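Side-chain contacts in cyclic UMP-AMP synthase (Rhodothermus marinus SG0.5JP17-172, PDB 6E0K), which makes the cyclic dinucleotide 3',3'-cUAMP from UTP and ATP, the second messenger of a bacterial CBASS antiphage defence system: residues 88-92 / 93-97; 233-236 / 237-241. All blocks are in the same frame, centred on the assembly; numbering follows the deposited sequence.

Contact 1 of 2, residues 88-92 / 93-97; sequences SDYTW and NDFYS
Thr91 and Asp94 meet where a loop turns into helix 92-107, and the first turn is already regular: Phe95 N bonds to Thr91 O at 2.9 Å and Tyr96 N to Trp92 O at 2.8 Å. Thr91, the N-cap, directs its hydroxyl to the backbone of this first turn. With chi1 at 64°, OG1 sits between its own backbone N and carbonyl carbon, which brings it to Asp94 N at 2.9 Å in a nearly straight bond. Asp94 returns the favour: its OD2 takes the N-H of Thr91 at 3.1 Å, on the anti side of the carboxylate and 30° out of its plane. A water lies unusually close to the same OD2 and probably donates to it, with a weak second bond to Asp89 O.

Tyr90 lays its ring against Asp94 and Phe95. Phe95 N lies over one face of the ring, while Asp94 CB comes obliquely to Tyr90 CD1 at 3.7 Å. Tyr90 OH lies in the plane of the Phe95 ring at its edge, 3.6 Å from Phe95 CD1, and is hydrogen-bonded to Asp98 OD2. Trp92 and Tyr96 run side by side in the same direction. CZ2 of the indole touches CD2 of Tyr96 at 3.6 Å, the planes 46° apart in an oblique meeting, while NE1 bonds to Val132 O on strand 127-138. Phe95 packs on Val65 and Leu67 of strand 61-68. The reciprocal pair of bonds between Thr91 and Asp94 is a capping box, opening a helix that packs against the central sheet of the nucleotidyltransferase domain.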
ATOM      1  N   SER A  88       5.276  28.503  -3.864  1.00 16.81           N
ATOM      2  CA  SER A  88       3.896  28.411  -4.322  1.00 18.21           C
ATOM      3  C   SER A  88       2.999  29.175  -3.369  1.00 19.35           C
ATOM      4  O   SER A  88       3.055  28.956  -2.155  1.00 24.08           O
ATOM      5  CB  SER A  88       3.437  26.957  -4.372  1.00 18.89           C
ATOM      6  OG  SER A  88       2.025  26.882  -4.579  1.00 20.31           O
ATOM      7  N   ASP A  89       2.152  30.049  -3.912  1.00 17.70           N
ATOM      8  CA  ASP A  89       1.181  30.703  -3.049  1.00 16.86           C
ATOM      9  C   ASP A  89      -0.049  29.841  -2.824  1.00 18.25           C
ATOM     10  O   ASP A  89      -0.870  30.173  -1.967  1.00 20.94           O
ATOM     11  CB  ASP A  89       0.786  32.067  -3.621  1.00 24.42           C
ATOM     12  CG  ASP A  89       0.142  31.977  -4.994  1.00 31.96           C
ATOM     13  OD1 ASP A  89      -0.052  30.860  -5.521  1.00 40.47           O
ATOM     14  OD2 ASP A  89      -0.168  33.048  -5.557  1.00 43.25           O
ATOM     15  N   TYR A  90      -0.153  28.731  -3.545  1.00 14.42           N
ATOM     16  CA  TYR A  90      -1.246  27.781  -3.428  1.00 14.90           C
ATOM     17  C   TYR A  90      -0.775  26.661  -2.512  1.00 13.87           C
ATOM     18  O   TYR A  90       0.229  25.995  -2.801  1.00 16.65           O
ATOM     19  CB  TYR A  90      -1.597  27.262  -4.818  1.00 14.79           C
ATOM     20  CG  TYR A  90      -2.818  26.388  -4.965  1.00 15.46           C
ATOM     21  CD1 TYR A  90      -4.092  26.891  -4.770  1.00 13.93           C
ATOM     22  CD2 TYR A  90      -2.682  25.071  -5.382  1.00 19.32           C
ATOM     23  CE1 TYR A  90      -5.210  26.089  -4.977  1.00 16.43           C
ATOM     24  CE2 TYR A  90      -3.778  24.268  -5.578  1.00 19.40           C
ATOM     25  CZ  TYR A  90      -5.030  24.775  -5.373  1.00 15.75           C
ATOM     26  OH  TYR A  90      -6.138  23.976  -5.586  1.00 17.37           O
ATOM     27  N   THR A  91      -1.471  26.477  -1.402  1.00 13.13           N
ATOM     28  CA  THR A  91      -1.010  25.572  -0.357  1.00 12.87           C
ATOM     29  C   THR A  91      -1.721  24.227  -0.433  1.00 15.46           C
ATOM     30  O   THR A  91      -2.733  24.067  -1.109  1.00 14.37           O
ATOM     31  CB  THR A  91      -1.263  26.171   1.022  1.00 13.82           C
ATOM     32  OG1 THR A  91      -2.673  26.299   1.217  1.00 14.76           O
ATOM     33  CG2 THR A  91      -0.615  27.553   1.149  1.00 14.30           C
ATOM     34  N   TRP A  92      -1.191  23.258   0.324  1.00 13.58           N
ATOM     35  CA  TRP A  92      -1.905  21.994   0.464  1.00 14.01           C
ATOM     36  C   TRP A  92      -3.302  22.232   1.024  1.00 13.17           C
ATOM     37  O   TRP A  92      -4.279  21.614   0.580  1.00 14.65           O
ATOM     38  CB  TRP A  92      -1.103  21.032   1.355  1.00 15.91           C
ATOM     39  CG  TRP A  92      -1.819  19.763   1.654  1.00 14.04           C
ATOM     40  CD1 TRP A  92      -1.774  18.599   0.929  1.00 13.97           C
ATOM     41  CD2 TRP A  92      -2.718  19.524   2.739  1.00 15.65           C
ATOM     42  NE1 TRP A  92      -2.580  17.654   1.507  1.00 13.51           N
ATOM     43  CE2 TRP A  92      -3.177  18.194   2.616  1.00 16.59           C
ATOM     44  CE3 TRP A  92      -3.179  20.304   3.804  1.00 18.35           C
ATOM     45  CZ2 TRP A  92      -4.070  17.629   3.519  1.00 19.45           C
ATOM     46  CZ3 TRP A  92      -4.072  19.737   4.696  1.00 20.22           C
ATOM     47  CH2 TRP A  92      -4.504  18.415   4.551  1.00 21.63           C
ATOM     48  N   ASN A  93      -3.413  23.152   1.986  1.00 14.08           N
ATOM     49  CA  ASN A  93      -4.703  23.495   2.565  1.00 14.88           C
ATOM     50  C   ASN A  93      -5.669  24.032   1.503  1.00 16.68           C
ATOM     51  O   ASN A  93      -6.840  23.628   1.452  1.00 16.21           O
ATOM     52  CB  ASN A  93      -4.462  24.506   3.688  1.00 18.85           C
ATOM     53  CG  ASN A  93      -5.716  24.902   4.408  1.00 25.06           C
ATOM     54  OD1 ASN A  93      -6.494  24.057   4.841  1.00 31.52           O
ATOM     55  ND2 ASN A  93      -5.918  26.204   4.551  1.00 25.95           N
ATOM     56  N   ASP A  94      -5.188  24.942   0.638  1.00 15.02           N
ATOM     57  CA  ASP A  94      -6.006  25.448  -0.462  1.00 15.15           C
ATOM     58  C   ASP A  94      -6.435  24.321  -1.382  1.00 16.09           C
ATOM     59  O   ASP A  94      -7.596  24.248  -1.807  1.00 15.70           O
ATOM     60  CB  ASP A  94      -5.223  26.479  -1.291  1.00 15.17           C
ATOM     61  CG  ASP A  94      -4.960  27.777  -0.570  1.00 21.52           C
ATOM     62  OD1 ASP A  94      -5.802  28.258   0.227  1.00 18.03           O
ATOM     63  OD2 ASP A  94      -3.882  28.343  -0.855  1.00 20.82           O
ATOM     64  N   PHE A  95      -5.479  23.471  -1.754  1.00 13.30           N
ATOM     65  CA  PHE A  95      -5.751  22.379  -2.677  1.00 13.26           C
ATOM     66  C   PHE A  95      -6.791  21.433  -2.101  1.00 16.27           C
ATOM     67  O   PHE A  95      -7.738  21.044  -2.789  1.00 14.51           O
ATOM     68  CB  PHE A  95      -4.445  21.645  -2.975  1.00 16.05           C
ATOM     69  CG  PHE A  95      -4.616  20.428  -3.832  1.00 13.36           C
ATOM     70  CD1 PHE A  95      -5.221  20.526  -5.066  1.00 15.46           C
ATOM     71  CD2 PHE A  95      -4.126  19.206  -3.408  1.00 14.08           C
ATOM     72  CE1 PHE A  95      -5.361  19.405  -5.866  1.00 13.57           C
ATOM     73  CE2 PHE A  95      -4.249  18.086  -4.199  1.00 12.34           C
ATOM     74  CZ  PHE A  95      -4.869  18.209  -5.432  1.00 12.44           C
ATOM     75  N   TYR A  96      -6.620  21.052  -0.831  1.00 14.92           N
ATOM     76  CA  TYR A  96      -7.586  20.200  -0.151  1.00 16.41           C
ATOM     77  C   TYR A  96      -8.998  20.781  -0.249  1.00 16.34           C
ATOM     78  O   TYR A  96      -9.959  20.073  -0.584  1.00 14.97           O
ATOM     79  CB  TYR A  96      -7.146  20.035   1.308  1.00 17.47           C
ATOM     80  CG  TYR A  96      -7.947  19.055   2.093  1.00 23.76           C
ATOM     81  CD1 TYR A  96      -9.202  19.391   2.599  1.00 36.07           C
ATOM     82  CD2 TYR A  96      -7.451  17.798   2.354  1.00 24.15           C
ATOM     83  CE1 TYR A  96      -9.958  18.481   3.318  1.00 42.11           C
ATOM     84  CE2 TYR A  96      -8.195  16.899   3.075  1.00 26.48           C
ATOM     85  CZ  TYR A  96      -9.461  17.245   3.558  1.00 38.00           C
ATOM     86  OH  TYR A  96     -10.207  16.321   4.283  1.00 48.51           O
ATOM     87  N   SER A  97      -9.137  22.088   0.004  1.00 15.52           N
ATOM     88  CA  SER A  97     -10.462  22.705  -0.062  1.00 16.95           C
ATOM     89  C   SER A  97     -11.040  22.648  -1.472  1.00 16.91           C
ATOM     90  O   SER A  97     -12.255  22.459  -1.651  1.00 17.15           O
ATOM     91  CB  SER A  97     -10.390  24.140   0.443  1.00 21.23           C
ATOM     92  OG  SER A  97     -10.146  24.136   1.841  1.00 26.82           O
TER
HETATM   93  O   HOH W   1      -4.146  30.355  -2.333  1.00 32.24           O

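Contact 2 of 2, residues 233-236 / 237-241; sequences DTFC and SVINW
Phe235 and Ile239 lie one turn apart on helix 231-244 and point the same way, forming the buried side of this stretch together with Thr234 and Val238. Four successive backbone bonds run through it: the N-H groups of Ser237, Val238, Ile239 and Asn240 bond in turn to the carbonyls of Asp233, Thr234, Phe235 and Cys236.

The closer side-chain packing is at Thr234 and Val238. They stand side by side, methyl to methyl, with Thr234 CG2 3.9 Å from Val238 CG2. The same valine methyl also rests 3.2 Å from Thr234 O, brought there because CG2 lies beside the backbone N of its own residue. Thr234 OG1 turns elsewhere, bonded to Gly228 N and Thr230 O in the chain leading into the helix. Between Phe235 and Ile239 the fit is slacker: one ring atom, CE1, approaches CG1 of the isoleucine obliquely at 4.1 Å. CG1 is nearer to the backbone, 3.3 Å from Phe235 O, so the two side chains share a direction more than a broad surface.

The other side of the helix is more polar and closer to solvent. Asp233 is exposed there. Ser237 OG, carried beside its own backbone N by a chi1 of -67°, comes back to 2.9 Å from Asp233 O. On Asn240, ND2 passes 3.1 Å from Cys236 O, but the angle is too poor for a hydrogen bond.

Beyond these segments, Phe235 stacks on Trp283 of helix 269-285 and meets Phe193 of helix 186-202 with the planes inclined. Ile239 touches Phe193 as well as Leu276 and Met279, so helix 231-244 is packed against both of those helices.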
ATOM      1  N   ASP A 233       5.463 -25.397  -2.829  1.00 15.49           N
ATOM      2  CA  ASP A 233       6.893 -25.117  -2.758  1.00 16.95           C
ATOM      3  C   ASP A 233       7.146 -23.654  -2.435  1.00 17.31           C
ATOM      4  O   ASP A 233       8.089 -23.329  -1.706  1.00 16.28           O
ATOM      5  CB  ASP A 233       7.579 -25.502  -4.069  1.00 20.22           C
ATOM      6  CG  ASP A 233       7.552 -27.000  -4.316  1.00 27.42           C
ATOM      7  OD1 ASP A 233       7.638 -27.759  -3.331  1.00 30.39           O
ATOM      8  OD2 ASP A 233       7.432 -27.413  -5.485  1.00 30.06           O
ATOM      9  N   THR A 234       6.315 -22.755  -2.973  1.00 12.25           N
ATOM     10  CA  THR A 234       6.482 -21.338  -2.684  1.00 13.27           C
ATOM     11  C   THR A 234       6.154 -21.043  -1.229  1.00 12.56           C
ATOM     12  O   THR A 234       6.911 -20.342  -0.547  1.00 13.56           O
ATOM     13  CB  THR A 234       5.608 -20.500  -3.617  1.00 14.37           C
ATOM     14  OG1 THR A 234       6.045 -20.686  -4.968  1.00 13.92           O
ATOM     15  CG2 THR A 234       5.718 -19.027  -3.254  1.00 12.51           C
ATOM     16  N   PHE A 235       5.038 -21.589  -0.730  1.00 12.03           N
ATOM     17  CA  PHE A 235       4.667 -21.362   0.665  1.00 12.61           C
ATOM     18  C   PHE A 235       5.829 -21.721   1.584  1.00 15.18           C
ATOM     19  O   PHE A 235       6.253 -20.912   2.413  1.00 15.67           O
ATOM     20  CB  PHE A 235       3.412 -22.182   1.013  1.00 13.93           C
ATOM     21  CG  PHE A 235       2.813 -21.875   2.379  1.00 11.70           C
ATOM     22  CD1 PHE A 235       3.448 -22.292   3.543  1.00 13.89           C
ATOM     23  CD2 PHE A 235       1.600 -21.210   2.486  1.00 15.86           C
ATOM     24  CE1 PHE A 235       2.900 -22.028   4.796  1.00 13.48           C
ATOM     25  CE2 PHE A 235       1.038 -20.943   3.744  1.00 15.25           C
ATOM     26  CZ  PHE A 235       1.697 -21.353   4.892  1.00 13.29           C
ATOM     27  N   CYS A 236       6.408 -22.905   1.391  1.00 14.39           N
ATOM     28  CA  CYS A 236       7.448 -23.379   2.300  1.00 15.79           C
ATOM     29  C   CYS A 236       8.769 -22.667   2.060  1.00 14.72           C
ATOM     30  O   CYS A 236       9.477 -22.329   3.019  1.00 16.52           O
ATOM     31  CB  CYS A 236       7.615 -24.889   2.156  1.00 16.47           C
ATOM     32  SG  CYS A 236       6.199 -25.762   2.821  1.00 20.96           S
ATOM     33  N   SER A 237       9.124 -22.433   0.795  1.00 14.99           N
ATOM     34  CA  SER A 237      10.399 -21.777   0.516  1.00 15.08           C
ATOM     35  C   SER A 237      10.406 -20.352   1.045  1.00 13.32           C
ATOM     36  O   SER A 237      11.417 -19.890   1.589  1.00 15.34           O
ATOM     37  CB  SER A 237      10.701 -21.786  -0.986  1.00 19.77           C
ATOM     38  OG  SER A 237      10.926 -23.114  -1.445  1.00 25.49           O
ATOM     39  N   VAL A 238       9.279 -19.646   0.912  1.00 12.02           N
ATOM     40  CA  VAL A 238       9.197 -18.276   1.408  1.00 10.99           C
ATOM     41  C   VAL A 238       9.281 -18.258   2.929  1.00 13.66           C
ATOM     42  O   VAL A 238      10.071 -17.503   3.515  1.00 14.45           O
ATOM     43  CB  VAL A 238       7.903 -17.598   0.906  1.00 10.68           C
ATOM     44  CG1 VAL A 238       7.629 -16.331   1.687  1.00 13.22           C
ATOM     45  CG2 VAL A 238       7.999 -17.311  -0.605  1.00 11.37           C
ATOM     46  N   ILE A 239       8.460 -19.081   3.594  1.00 12.33           N
ATOM     47  CA  ILE A 239       8.392 -19.029   5.051  1.00 12.47           C
ATOM     48  C   ILE A 239       9.701 -19.510   5.662  1.00 15.21           C
ATOM     49  O   ILE A 239      10.188 -18.936   6.641  1.00 15.33           O
ATOM     50  CB  ILE A 239       7.195 -19.844   5.582  1.00 13.24           C
ATOM     51  CG1 ILE A 239       5.867 -19.187   5.173  1.00 12.99           C
ATOM     52  CG2 ILE A 239       7.304 -20.029   7.113  1.00 15.91           C
ATOM     53  CD1 ILE A 239       5.645 -17.774   5.757  1.00 14.14           C
ATOM     54  N   ASN A 240      10.304 -20.545   5.083  1.00 13.61           N
ATOM     55  CA  ASN A 240      11.567 -21.031   5.630  1.00 15.71           C
ATOM     56  C   ASN A 240      12.696 -20.024   5.453  1.00 16.45           C
ATOM     57  O   ASN A 240      13.558 -19.914   6.333  1.00 18.61           O
ATOM     58  CB  ASN A 240      11.928 -22.372   5.008  1.00 17.61           C
ATOM     59  CG  ASN A 240      11.152 -23.509   5.641  1.00 22.25           C
ATOM     60  OD1 ASN A 240      10.890 -23.489   6.847  1.00 24.53           O
ATOM     61  ND2 ASN A 240      10.771 -24.491   4.842  1.00 22.24           N
ATOM     62  N   TRP A 241      12.716 -19.285   4.344  1.00 16.14           N
ATOM     63  CA  TRP A 241      13.738 -18.253   4.198  1.00 12.45           C
ATOM     64  C   TRP A 241      13.533 -17.130   5.210  1.00 14.15           C
ATOM     65  O   TRP A 241      14.497 -16.659   5.825  1.00 17.62           O
ATOM     66  CB  TRP A 241      13.748 -17.699   2.771  1.00 12.77           C
ATOM     67  CG  TRP A 241      14.849 -16.702   2.561  1.00 14.60           C
ATOM     68  CD1 TRP A 241      16.132 -16.972   2.172  1.00 17.28           C
ATOM     69  CD2 TRP A 241      14.781 -15.282   2.750  1.00 13.28           C
ATOM     70  NE1 TRP A 241      16.863 -15.810   2.103  1.00 19.37           N
ATOM     71  CE2 TRP A 241      16.060 -14.762   2.465  1.00 16.85           C
ATOM     72  CE3 TRP A 241      13.764 -14.399   3.136  1.00 15.84           C
ATOM     73  CZ2 TRP A 241      16.345 -13.400   2.539  1.00 15.49           C
ATOM     74  CZ3 TRP A 241      14.048 -13.045   3.219  1.00 16.16           C
ATOM     75  CH2 TRP A 241      15.330 -12.557   2.922  1.00 14.02           C
TER

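In the fold
Contacts 1 and 2 lie on opposite sides of the chain's centre, their own centres 48 Å apart and their nearest atoms about 35 Å apart, so they do not touch. Contact 1 belongs to the nucleotidyltransferase domain and stands closer to residues of the nucleotide and metal site: the side chain of Tyr96 is about 4 Å from that of Leu119, a UTP-binding residue, and about 9 Å from that of the magnesium ligand Asp129. Contact 2 sits in the helical part of the chain, with the Phe235 side chain about 11 Å from that of Lys194, which binds ATP. Residues 88-97 start a helix beside a sheet, whereas residues 233-241 lie within one packed among helices.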